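PDB 3F6W: XRE-family like protein from Pseudomonas syringae pv. tomato, which probably binds DNA through a helix-turn-helix domain, as expected of a transcriptional regulator of the xenobiotic response element family. Local coordinates for residues K31-R36 with S42-T47. Sequence-based numbering, arbitrary orientation.
Sequences KELAAR and SFVSKT
Val44 sets CG2 against Ala34 and Leu33, and CG1 against the end of Leu33, a worked example of two short helices meeting through a few small and branched apolar side chains. CG2 sits 3.8 Å from the backbone N of Ala34 and 3.9 Å from Ala34 CB, so the methyl rests on the helix backbone as well as on a side chain. With CG1 anti to the backbone N (chi1 175°) and CG2 anti to the carbonyl carbon, the two methyls take different targets, and CG1 lies 4.0 Å from Leu33 CD2. The leucine comes in at a slant, its CG lying 4.0 Å from Val44 CG2. The CA atoms of Ala34 and Val44 are 6.2 Å apart, consistent with the small side chain at this point. All three residues are buried, and Leu33 continues onto Phe62 and Ile66 of helix 56-66.

Several polar groups find partners within their own helix. Thr47 OG1 donates to Phe43 O at 2.8 Å, tilted 27° from the carbonyl plane, while Thr47 N reaches the same oxygen from the opposite face; the hydroxyl also lies over the centre of the Phe43 ring. Arg36 NE makes a weak hydrogen bond, part of a salt bridge, to Glu32 OE1 (3.4 Å), which lies in plane at the guanidinium edge, whereas NH1 reaches out to Gly65 O. Two short helices joined and packed in this way form the helix-turn-helix of the XRE family; in this motif the second helix generally reads DNA, and by analogy helix 41-48 would be the recognition helix here.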
loop_
_atom_site.group_PDB
_atom_site.type_symbol
_atom_site.label_atom_id
_atom_site.label_comp_id
_atom_site.label_asym_id
_atom_site.label_seq_id
_atom_site.Cartn_x
_atom_site.Cartn_y
_atom_site.Cartn_z
ATOM N N LYS A 31 -7.624 -4.943 27.028
ATOM C CA LYS A 31 -7.176 -5.327 28.363
ATOM C C LYS A 31 -7.144 -6.846 28.514
ATOM O O LYS A 31 -6.192 -7.407 29.051
ATOM C CB LYS A 31 -8.070 -4.684 29.425
ATOM C CG LYS A 31 -7.643 -4.944 30.857
ATOM C CD LYS A 31 -8.473 -4.107 31.819
ATOM C CE LYS A 31 -8.055 -4.325 33.267
ATOM N NZ LYS A 31 -8.538 -5.631 33.798
ATOM N N GLU A 32 -8.172 -7.514 27.999
ATOM C CA GLU A 32 -8.239 -8.972 28.034
ATOM C C GLU A 32 -7.173 -9.639 27.158
ATOM O O GLU A 32 -6.575 -10.640 27.555
ATOM C CB GLU A 32 -9.632 -9.446 27.617
ATOM C CG GLU A 32 -9.760 -10.949 27.425
ATOM C CD GLU A 32 -9.862 -11.706 28.731
ATOM O OE1 GLU A 32 -9.771 -12.950 28.705
ATOM O OE2 GLU A 32 -10.038 -11.058 29.784
ATOM N N LEU A 33 -6.957 -9.096 25.959
ATOM C CA LEU A 33 -5.915 -9.618 25.085
ATOM C C LEU A 33 -4.562 -9.497 25.775
ATOM O O LEU A 33 -3.777 -10.443 25.788
ATOM C CB LEU A 33 -5.902 -8.884 23.737
ATOM C CG LEU A 33 -4.790 -9.313 22.772
ATOM C CD1 LEU A 33 -4.764 -10.821 22.620
ATOM C CD2 LEU A 33 -4.944 -8.621 21.430
ATOM N N ALA A 34 -4.293 -8.328 26.349
ATOM C CA ALA A 34 -3.024 -8.102 27.045
ATOM C C ALA A 34 -2.816 -9.111 28.179
ATOM O O ALA A 34 -1.738 -9.692 28.318
ATOM C CB ALA A 34 -2.938 -6.664 27.550
ATOM N N ALA A 35 -3.857 -9.339 28.976
ATOM C CA ALA A 35 -3.775 -10.338 30.037
ATOM C C ALA A 35 -3.363 -11.695 29.475
ATOM O O ALA A 35 -2.467 -12.354 30.009
ATOM C CB ALA A 35 -5.099 -10.442 30.790
ATOM N N ARG A 36 -3.998 -12.114 28.383
ATOM C CA ARG A 36 -3.656 -13.404 27.788
ATOM C C ARG A 36 -2.196 -13.441 27.338
ATOM O O ARG A 36 -1.544 -14.479 27.420
ATOM C CB ARG A 36 -4.559 -13.709 26.591
ATOM C CG ARG A 36 -5.988 -14.049 26.979
ATOM C CD ARG A 36 -6.836 -14.343 25.757
ATOM N NE ARG A 36 -8.250 -14.417 26.101
ATOM C CZ ARG A 36 -9.196 -14.859 25.281
ATOM N NH1 ARG A 36 -8.879 -15.272 24.062
ATOM N NH2 ARG A 36 -10.460 -14.890 25.684
ATOM N N SER A 42 -0.965 -1.373 27.297
ATOM C CA SER A 42 -0.311 -0.431 26.389
ATOM C C SER A 42 0.306 -1.158 25.198
ATOM O O SER A 42 0.359 -0.605 24.097
ATOM C CB SER A 42 0.742 0.413 27.117
ATOM O OG SER A 42 1.699 -0.404 27.776
ATOM N N PHE A 43 0.742 -2.397 25.403
ATOM C CA PHE A 43 1.293 -3.187 24.294
ATOM C C PHE A 43 0.267 -3.347 23.173
ATOM O O PHE A 43 0.557 -3.152 21.985
ATOM C CB PHE A 43 1.719 -4.571 24.784
ATOM C CG PHE A 43 2.216 -5.473 23.689
ATOM C CD1 PHE A 43 3.517 -5.364 23.226
ATOM C CD2 PHE A 43 1.384 -6.431 23.122
ATOM C CE1 PHE A 43 3.981 -6.194 22.224
ATOM C CE2 PHE A 43 1.841 -7.261 22.120
ATOM C CZ PHE A 43 3.150 -7.141 21.675
ATOM N N VAL A 44 -0.942 -3.725 23.562
ATOM C CA VAL A 44 -2.003 -3.955 22.601
ATOM C C VAL A 44 -2.459 -2.642 21.997
ATOM O O VAL A 44 -2.592 -2.527 20.778
ATOM C CB VAL A 44 -3.190 -4.686 23.251
ATOM C CG1 VAL A 44 -4.340 -4.797 22.261
ATOM C CG2 VAL A 44 -2.747 -6.062 23.701
ATOM N N SER A 45 -2.676 -1.631 22.841
ATOM C CA SER A 45 -3.163 -0.362 22.319
ATOM C C SER A 45 -2.157 0.309 21.370
ATOM O O SER A 45 -2.540 0.854 20.345
ATOM C CB SER A 45 -3.586 0.589 23.448
ATOM O OG SER A 45 -2.509 0.851 24.325
ATOM N N LYS A 46 -0.873 0.256 21.700
ATOM C CA LYS A 46 0.141 0.866 20.833
ATOM C C LYS A 46 0.319 0.065 19.545
ATOM O O LYS A 46 0.624 0.616 18.482
ATOM C CB LYS A 46 1.483 0.982 21.565
ATOM C CG LYS A 46 1.509 2.101 22.602
ATOM C CD LYS A 46 2.911 2.389 23.080
ATOM C CE LYS A 46 2.938 3.636 23.944
ATOM N NZ LYS A 46 4.307 3.930 24.422
ATOM N N THR A 47 0.146 -1.247 19.642
ATOM C CA THR A 47 0.190 -2.080 18.450
ATOM C C THR A 47 -0.952 -1.665 17.520
ATOM O O THR A 47 -0.744 -1.390 16.325
ATOM C CB THR A 47 0.058 -3.568 18.799
ATOM O OG1 THR A 47 1.256 -4.020 19.439
ATOM C CG2 THR A 47 -0.149 -4.385 17.535
#